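Local coordinates for amidase (Bacillus anthracis, PDB 5EWQ), which probably hydrolyses carboxylic amides to acids and ammonia, as an enzyme of the amidase signature family, at residues 119-124 with 219-224; 123-128 with 147-152; 210-215 with 236-241. All coordinates share one frame; numbering follows the deposited sequence.

In the fold
Contact 1 lies at the heart of the fold, with its centre about 5 Å from that of the chain, and joins two parallel strands of the large mixed sheet. Its K122, bonded to S204, is probably the lysine of the family's Ser-cisSer-Lys triad. Contact 2 starts from the same run of chain, sharing D123 and N124, and its centre is about 10 Å from that of contact 1; V221 CG1 meets I151 CD1 at 4.0 Å between them. Contact 3, centred about 11 Å from the centre of contact 1, lies toward the sheet face that bears A220, whose CB is 3.7 Å from V211 CG2. Contacts 2 and 3 do not touch: their nearest atoms are about 10 Å apart.

Contact 1 (119-124 with 219-224); sequences VVVKDN and LAVGTE
Parallel strands 118-122 and 219-223 pair in the central sheet of the amidase signature fold, V120 beside A220, with K122 and T223 beyond that pair. V221 N donates to V120 O at 2.9 Å, while the bond from V120 N to L219 O is weak at 3.3 Å. Beyond the pairing, T223 OG1 accepts two donors: K122 NZ at 2.9 Å and N124 ND2 at 3.2 Å. The hydroxyl lies close to the amide plane of N124, so this bond helps fix the turn of that amide. K122 reaches T223 on a fully extended chain, CG anti to the backbone N (chi1 -162°), and meets it at about a right angle. NZ also bonds to S204 and S205; by family resemblance K122 and S204 are probably the lysine and cis-serine of the catalytic triad. T223 would then be a second-shell residue that holds K122, and N124 shares its hydroxyl. On one face V221 CG2 lies against both V119 CG1 (4.0 Å) and V121 CG1 (3.9 Å). Helix 270-280 touches L219 and V221 on this face, helix 206-213 lies against A220 on the other, and strand 161-166 pairs with the far edge of 118-122.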
loop_
_atom_site.group_PDB
_atom_site.type_symbol
_atom_site.label_atom_id
_atom_site.label_comp_id
_atom_site.label_asym_id
_atom_site.label_seq_id
_atom_site.Cartn_x
_atom_site.Cartn_y
_atom_site.Cartn_z
ATOM N N VAL A 119 -5.764 -7.467 -9.282
ATOM C CA VAL A 119 -4.990 -6.800 -8.242
ATOM C C VAL A 119 -4.061 -5.753 -8.848
ATOM O O VAL A 119 -3.422 -6.000 -9.871
ATOM C CB VAL A 119 -4.155 -7.807 -7.420
ATOM C CG1 VAL A 119 -3.449 -7.105 -6.270
ATOM C CG2 VAL A 119 -5.037 -8.926 -6.891
ATOM N N VAL A 120 -3.993 -4.583 -8.223
ATOM C CA VAL A 120 -3.096 -3.528 -8.675
ATOM C C VAL A 120 -1.900 -3.403 -7.740
ATOM O O VAL A 120 -2.050 -3.062 -6.567
ATOM C CB VAL A 120 -3.813 -2.166 -8.767
ATOM C CG1 VAL A 120 -2.810 -1.052 -9.019
ATOM C CG2 VAL A 120 -4.866 -2.194 -9.862
ATOM N N VAL A 121 -0.711 -3.683 -8.263
ATOM C CA VAL A 121 0.508 -3.594 -7.467
ATOM C C VAL A 121 1.182 -2.238 -7.649
ATOM O O VAL A 121 0.965 -1.556 -8.649
ATOM C CB VAL A 121 1.501 -4.714 -7.828
ATOM C CG1 VAL A 121 0.878 -6.075 -7.556
ATOM C CG2 VAL A 121 1.929 -4.599 -9.283
ATOM N N LYS A 122 1.995 -1.849 -6.673
ATOM C CA LYS A 122 2.697 -0.573 -6.714
ATOM C C LYS A 122 3.678 -0.546 -7.887
ATOM O O LYS A 122 4.131 -1.595 -8.348
ATOM C CB LYS A 122 3.420 -0.327 -5.389
ATOM C CG LYS A 122 3.832 1.113 -5.138
ATOM C CD LYS A 122 4.387 1.275 -3.730
ATOM C CE LYS A 122 4.720 2.724 -3.424
ATOM N NZ LYS A 122 5.203 2.905 -2.028
ATOM N N ASP A 123 4.002 0.652 -8.366
ATOM C CA ASP A 123 4.824 0.816 -9.564
ATOM C C ASP A 123 6.261 0.321 -9.371
ATOM O O ASP A 123 7.031 0.239 -10.330
ATOM C CB ASP A 123 4.829 2.286 -9.997
ATOM C CG ASP A 123 5.460 2.494 -11.363
ATOM O OD1 ASP A 123 4.789 2.218 -12.380
ATOM O OD2 ASP A 123 6.626 2.939 -11.420
ATOM N N ASN A 124 6.619 -0.015 -8.137
ATOM C CA ASN A 124 7.953 -0.529 -7.848
ATOM C C ASN A 124 7.972 -2.049 -7.707
ATOM O O ASN A 124 8.928 -2.617 -7.179
ATOM C CB ASN A 124 8.511 0.123 -6.580
ATOM C CG ASN A 124 7.679 -0.182 -5.349
ATOM O OD1 ASN A 124 6.571 -0.707 -5.445
ATOM N ND2 ASN A 124 8.208 0.161 -4.179
ATOM N N LEU A 219 -8.556 -5.034 -4.792
ATOM C CA LEU A 219 -7.408 -5.118 -3.898
ATOM C C LEU A 219 -6.195 -4.414 -4.494
ATOM O O LEU A 219 -6.137 -4.171 -5.699
ATOM C CB LEU A 219 -7.073 -6.580 -3.603
ATOM C CG LEU A 219 -8.222 -7.413 -3.033
ATOM C CD1 LEU A 219 -7.822 -8.867 -2.919
ATOM C CD2 LEU A 219 -8.646 -6.867 -1.684
ATOM N N ALA A 220 -5.223 -4.092 -3.645
ATOM C CA ALA A 220 -4.015 -3.413 -4.097
ATOM C C ALA A 220 -2.816 -3.754 -3.221
ATOM O O ALA A 220 -2.966 -4.073 -2.041
ATOM C CB ALA A 220 -4.234 -1.913 -4.128
ATOM N N VAL A 221 -1.626 -3.679 -3.808
ATOM C CA VAL A 221 -0.391 -3.956 -3.085
ATOM C C VAL A 221 0.451 -2.692 -2.938
ATOM O O VAL A 221 0.728 -2.003 -3.920
ATOM C CB VAL A 221 0.447 -5.039 -3.791
ATOM C CG1 VAL A 221 1.759 -5.264 -3.053
ATOM C CG2 VAL A 221 -0.342 -6.334 -3.893
ATOM N N GLY A 222 0.850 -2.394 -1.707
ATOM C CA GLY A 222 1.695 -1.245 -1.440
ATOM C C GLY A 222 2.972 -1.636 -0.725
ATOM O O GLY A 222 3.097 -2.754 -0.226
ATOM N N THR A 223 3.928 -0.715 -0.682
ATOM C CA THR A 223 5.180 -0.945 0.029
ATOM C C THR A 223 5.379 0.127 1.090
ATOM O O THR A 223 4.901 1.251 0.938
ATOM C CB THR A 223 6.392 -0.947 -0.925
ATOM O OG1 THR A 223 6.587 0.368 -1.458
ATOM C CG2 THR A 223 6.179 -1.931 -2.065
ATOM N N GLU A 224 6.080 -0.218 2.166
ATOM C CA GLU A 224 6.332 0.739 3.235
ATOM C C GLU A 224 7.734 0.628 3.821
ATOM O O GLU A 224 8.171 -0.449 4.224
ATOM C CB GLU A 224 5.306 0.576 4.358
ATOM C CG GLU A 224 5.640 1.392 5.598
ATOM C CD GLU A 224 4.570 1.317 6.668
ATOM O OE1 GLU A 224 3.425 0.941 6.347
ATOM O OE2 GLU A 224 4.880 1.636 7.835
#

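Contact 2 (123-128 with 147-152); sequences DNVQTA and QDATIV
V125 and Q126 dock onto A149 and V152, fixing the loop that leaves strand 118-122 against the start of helix 150-155. This belongs to a beta-alpha-beta unit, since strand 161-166 follows the helix and lies parallel beside 118-122. The two segments run in opposite directions, Q126 opposite A149 and A128 opposite Q147. At the centre, A149 N donates to Q126 O at 3.0 Å, coming in from above the carbonyl plane, 46° out of it. A149 holds the N-cap position, and its carbonyl takes a weak bond from V152 N in the first turn. Q126 grips a second time with its side chain, which is extended beyond CG and sends NE2 to Q147 O at 3.3 Å, again above the plane of the carbonyl. The other end of that amide, OE1, bonds to Y374 OH, so both of its polar atoms are held. Apolar packing lies on the helix side. V125 CG1 stands anti to the backbone N (chi1 -178°), which sets it against three side chains: A149 CB and V152 CG2, each at 3.7 Å, and I151 CD1 at 4.2 Å. At the other end of the contact D148 OD1 is modelled 2.4 Å from A128 N, too short to be trusted in detail at this resolution, whereas D148 OD2 forms a salt bridge with K156 further along. Outward again, the Q126 backbone pairs with G252 and that of T150 with T251. K165 NZ, from strand 161-166, bonds to both V125 O and T127 OG1.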
loop_
_atom_site.group_PDB
_atom_site.type_symbol
_atom_site.label_atom_id
_atom_site.label_comp_id
_atom_site.label_asym_id
_atom_site.label_seq_id
_atom_site.Cartn_x
_atom_site.Cartn_y
_atom_site.Cartn_z
ATOM N N ASP A 123 4.002 0.652 -8.366
ATOM C CA ASP A 123 4.824 0.816 -9.564
ATOM C C ASP A 123 6.261 0.321 -9.371
ATOM O O ASP A 123 7.031 0.239 -10.330
ATOM C CB ASP A 123 4.829 2.286 -9.997
ATOM C CG ASP A 123 5.460 2.494 -11.363
ATOM O OD1 ASP A 123 4.789 2.218 -12.380
ATOM O OD2 ASP A 123 6.626 2.939 -11.420
ATOM N N ASN A 124 6.619 -0.015 -8.137
ATOM C CA ASN A 124 7.953 -0.529 -7.848
ATOM C C ASN A 124 7.972 -2.049 -7.707
ATOM O O ASN A 124 8.928 -2.617 -7.179
ATOM C CB ASN A 124 8.511 0.123 -6.580
ATOM C CG ASN A 124 7.679 -0.182 -5.349
ATOM O OD1 ASN A 124 6.571 -0.707 -5.445
ATOM N ND2 ASN A 124 8.208 0.161 -4.179
ATOM N N VAL A 125 6.916 -2.702 -8.182
ATOM C CA VAL A 125 6.808 -4.157 -8.105
ATOM C C VAL A 125 6.956 -4.789 -9.488
ATOM O O VAL A 125 6.277 -4.393 -10.436
ATOM C CB VAL A 125 5.466 -4.584 -7.485
ATOM C CG1 VAL A 125 5.394 -6.098 -7.366
ATOM C CG2 VAL A 125 5.281 -3.931 -6.124
ATOM N N GLN A 126 7.840 -5.776 -9.594
ATOM C CA GLN A 126 8.196 -6.360 -10.886
ATOM C C GLN A 126 7.122 -7.267 -11.478
ATOM O O GLN A 126 6.522 -8.082 -10.778
ATOM C CB GLN A 126 9.505 -7.145 -10.770
ATOM C CG GLN A 126 10.737 -6.283 -10.553
ATOM C CD GLN A 126 12.003 -7.104 -10.410
ATOM O OE1 GLN A 126 13.060 -6.580 -10.064
ATOM N NE2 GLN A 126 11.901 -8.400 -10.678
ATOM N N THR A 127 6.888 -7.106 -12.777
ATOM C CA THR A 127 6.059 -8.025 -13.548
ATOM C C THR A 127 6.810 -8.412 -14.819
ATOM O O THR A 127 7.591 -7.620 -15.349
ATOM C CB THR A 127 4.691 -7.416 -13.911
ATOM O OG1 THR A 127 4.884 -6.192 -14.629
ATOM C CG2 THR A 127 3.875 -7.145 -12.655
ATOM N N ALA A 128 6.575 -9.625 -15.309
ATOM C CA ALA A 128 7.349 -10.152 -16.430
ATOM C C ALA A 128 6.709 -9.872 -17.787
ATOM O O ALA A 128 5.521 -10.123 -17.989
ATOM C CB ALA A 128 7.565 -11.648 -16.257
ATOM N N GLN A 147 11.692 -11.145 -14.428
ATOM C CA GLN A 147 10.830 -12.049 -13.674
ATOM C C GLN A 147 9.779 -11.286 -12.875
ATOM O O GLN A 147 9.911 -10.084 -12.650
ATOM C CB GLN A 147 11.661 -12.920 -12.728
ATOM C CG GLN A 147 12.782 -13.693 -13.401
ATOM C CD GLN A 147 13.535 -14.583 -12.431
ATOM O OE1 GLN A 147 13.060 -14.862 -11.330
ATOM N NE2 GLN A 147 14.717 -15.033 -12.836
ATOM N N ASP A 148 8.735 -11.990 -12.453
ATOM C CA ASP A 148 7.739 -11.409 -11.563
ATOM C C ASP A 148 8.298 -11.302 -10.152
ATOM O O ASP A 148 9.229 -12.021 -9.790
ATOM C CB ASP A 148 6.457 -12.249 -11.543
ATOM C CG ASP A 148 5.690 -12.180 -12.847
ATOM O OD1 ASP A 148 5.858 -11.191 -13.586
ATOM O OD2 ASP A 148 4.909 -13.114 -13.127
ATOM N N ALA A 149 7.734 -10.399 -9.360
ATOM C CA ALA A 149 8.015 -10.386 -7.933
ATOM C C ALA A 149 7.396 -11.637 -7.326
ATOM O O ALA A 149 6.391 -12.139 -7.830
ATOM C CB ALA A 149 7.466 -9.131 -7.280
ATOM N N THR A 150 7.995 -12.144 -6.254
ATOM C CA THR A 150 7.523 -13.380 -5.636
ATOM C C THR A 150 6.078 -13.258 -5.168
ATOM O O THR A 150 5.315 -14.219 -5.233
ATOM C CB THR A 150 8.409 -13.791 -4.449
ATOM O OG1 THR A 150 8.461 -12.723 -3.495
ATOM C CG2 THR A 150 9.815 -14.105 -4.928
ATOM N N ILE A 151 5.703 -12.068 -4.709
ATOM C CA ILE A 151 4.335 -11.822 -4.269
ATOM C C ILE A 151 3.374 -11.845 -5.455
ATOM O O ILE A 151 2.208 -12.204 -5.310
ATOM C CB ILE A 151 4.210 -10.478 -3.524
ATOM C CG1 ILE A 151 4.683 -9.322 -4.407
ATOM C CG2 ILE A 151 5.009 -10.513 -2.233
ATOM C CD1 ILE A 151 4.566 -7.963 -3.749
ATOM N N VAL A 152 3.872 -11.470 -6.630
ATOM C CA VAL A 152 3.076 -11.513 -7.850
ATOM C C VAL A 152 2.973 -12.950 -8.350
ATOM O O VAL A 152 1.914 -13.392 -8.801
ATOM C CB VAL A 152 3.677 -10.618 -8.953
ATOM C CG1 VAL A 152 2.910 -10.779 -10.256
ATOM C CG2 VAL A 152 3.682 -9.166 -8.508
#

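Contact 3 (210-215 with 236-241); sequences TVVAAD and QSVVGL
T210 meets Q236, and V212 and A213 meet V238, where helix 206-213 packs against the chain leading into strand 239-242. At the polar end T210 OG1 lies 2.6 Å from Q236 OE1. The one hydroxyl proton could go to OE1 or to S206 O, and which of them takes it is not settled. In T210 a chi1 of -50° sets OG1 beside the backbone N, where it meets Q236 OE1, while Q236 sends its amide across in a straight chain (chi2 -173°). NE2 of that amide bonds to T201 O, which fixes its rotation and ties Q236 to the serine-rich segment before the helix. At the apolar end V238 holds CG1 anti to its carbonyl carbon (chi1 -70°), turned to the helix surface, where it meets A213 CB at 3.7 Å and V212 CG2 at 3.8 Å. The small methyl of A213 lets the chain come close, and it also rests against Q236 O, 3.8 Å from CB. V212 places CG2 between its backbone N and carbonyl carbon, on the side facing V238. This buried packing of the helix end against the connection into strand 239-242 belongs to the alpha/beta core of the amidase signature fold.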
loop_
_atom_site.group_PDB
_atom_site.type_symbol
_atom_site.label_atom_id
_atom_site.label_comp_id
_atom_site.label_asym_id
_atom_site.label_seq_id
_atom_site.Cartn_x
_atom_site.Cartn_y
_atom_site.Cartn_z
ATOM N N THR A 210 -5.633 4.775 -3.738
ATOM C CA THR A 210 -6.656 5.410 -4.560
ATOM C C THR A 210 -7.460 4.404 -5.379
ATOM O O THR A 210 -8.676 4.540 -5.518
ATOM C CB THR A 210 -6.033 6.445 -5.515
ATOM O OG1 THR A 210 -5.175 7.327 -4.780
ATOM C CG2 THR A 210 -7.117 7.257 -6.207
ATOM N N VAL A 211 -6.780 3.395 -5.915
ATOM C CA VAL A 211 -7.423 2.408 -6.778
ATOM C C VAL A 211 -8.510 1.618 -6.051
ATOM O O VAL A 211 -9.482 1.184 -6.667
ATOM C CB VAL A 211 -6.396 1.422 -7.372
ATOM C CG1 VAL A 211 -5.502 2.130 -8.376
ATOM C CG2 VAL A 211 -5.566 0.780 -6.271
ATOM N N VAL A 212 -8.348 1.433 -4.745
ATOM C CA VAL A 212 -9.354 0.731 -3.958
ATOM C C VAL A 212 -10.360 1.717 -3.372
ATOM O O VAL A 212 -11.495 1.353 -3.076
ATOM C CB VAL A 212 -8.720 -0.099 -2.822
ATOM C CG1 VAL A 212 -7.979 -1.301 -3.392
ATOM C CG2 VAL A 212 -7.792 0.762 -1.981
ATOM N N ALA A 213 -9.941 2.968 -3.218
ATOM C CA ALA A 213 -10.828 4.008 -2.711
ATOM C C ALA A 213 -11.838 4.422 -3.775
ATOM O O ALA A 213 -13.015 4.623 -3.481
ATOM C CB ALA A 213 -10.027 5.213 -2.244
ATOM N N ALA A 214 -11.370 4.542 -5.012
ATOM C CA ALA A 214 -12.220 4.970 -6.118
ATOM C C ALA A 214 -12.769 3.778 -6.895
ATOM O O ALA A 214 -13.312 3.939 -7.989
ATOM C CB ALA A 214 -11.451 5.896 -7.046
ATOM N N ASP A 215 -12.620 2.588 -6.317
ATOM C CA ASP A 215 -13.091 1.343 -6.923
ATOM C C ASP A 215 -12.527 1.121 -8.324
ATOM O O ASP A 215 -13.261 0.780 -9.252
ATOM C CB ASP A 215 -14.622 1.313 -6.970
ATOM C CG ASP A 215 -15.246 1.203 -5.593
ATOM O OD1 ASP A 215 -15.481 2.253 -4.959
ATOM O OD2 ASP A 215 -15.503 0.066 -5.144
ATOM N N GLN A 236 -6.784 8.460 2.648
ATOM C CA GLN A 236 -7.756 8.215 1.589
ATOM C C GLN A 236 -8.831 7.227 2.037
ATOM O O GLN A 236 -9.518 6.626 1.210
ATOM C CB GLN A 236 -7.053 7.707 0.330
ATOM C CG GLN A 236 -5.970 8.648 -0.180
ATOM C CD GLN A 236 -5.401 8.218 -1.514
ATOM O OE1 GLN A 236 -6.100 7.632 -2.338
ATOM N NE2 GLN A 236 -4.124 8.508 -1.735
ATOM N N SER A 237 -8.954 7.066 3.351
ATOM C CA SER A 237 -10.022 6.280 3.967
ATOM C C SER A 237 -10.106 4.842 3.454
ATOM O O SER A 237 -11.170 4.389 3.034
ATOM C CB SER A 237 -11.369 6.978 3.757
ATOM O OG SER A 237 -12.401 6.331 4.482
ATOM N N VAL A 238 -8.984 4.130 3.486
ATOM C CA VAL A 238 -8.965 2.715 3.125
ATOM C C VAL A 238 -8.120 1.921 4.115
ATOM O O VAL A 238 -7.417 2.496 4.946
ATOM C CB VAL A 238 -8.420 2.486 1.696
ATOM C CG1 VAL A 238 -9.400 3.005 0.655
ATOM C CG2 VAL A 238 -7.058 3.135 1.530
ATOM N N VAL A 239 -8.194 0.597 4.022
ATOM C CA VAL A 239 -7.455 -0.281 4.922
ATOM C C VAL A 239 -6.067 -0.591 4.372
ATOM O O VAL A 239 -5.917 -0.929 3.199
ATOM C CB VAL A 239 -8.216 -1.601 5.167
ATOM C CG1 VAL A 239 -7.410 -2.526 6.069
ATOM C CG2 VAL A 239 -9.584 -1.320 5.770
ATOM N N GLY A 240 -5.055 -0.468 5.225
ATOM C CA GLY A 240 -3.687 -0.764 4.840
ATOM C C GLY A 240 -2.931 -1.499 5.930
ATOM O O GLY A 240 -2.999 -1.127 7.102
ATOM N N LEU A 241 -2.206 -2.545 5.547
ATOM C CA LEU A 241 -1.460 -3.347 6.510
ATOM C C LEU A 241 0.032 -3.393 6.207
ATOM O O LEU A 241 0.437 -3.677 5.081
ATOM C CB LEU A 241 -2.004 -4.778 6.554
ATOM C CG LEU A 241 -1.168 -5.765 7.375
ATOM C CD1 LEU A 241 -1.533 -5.705 8.852
ATOM C CD2 LEU A 241 -1.293 -7.184 6.842
#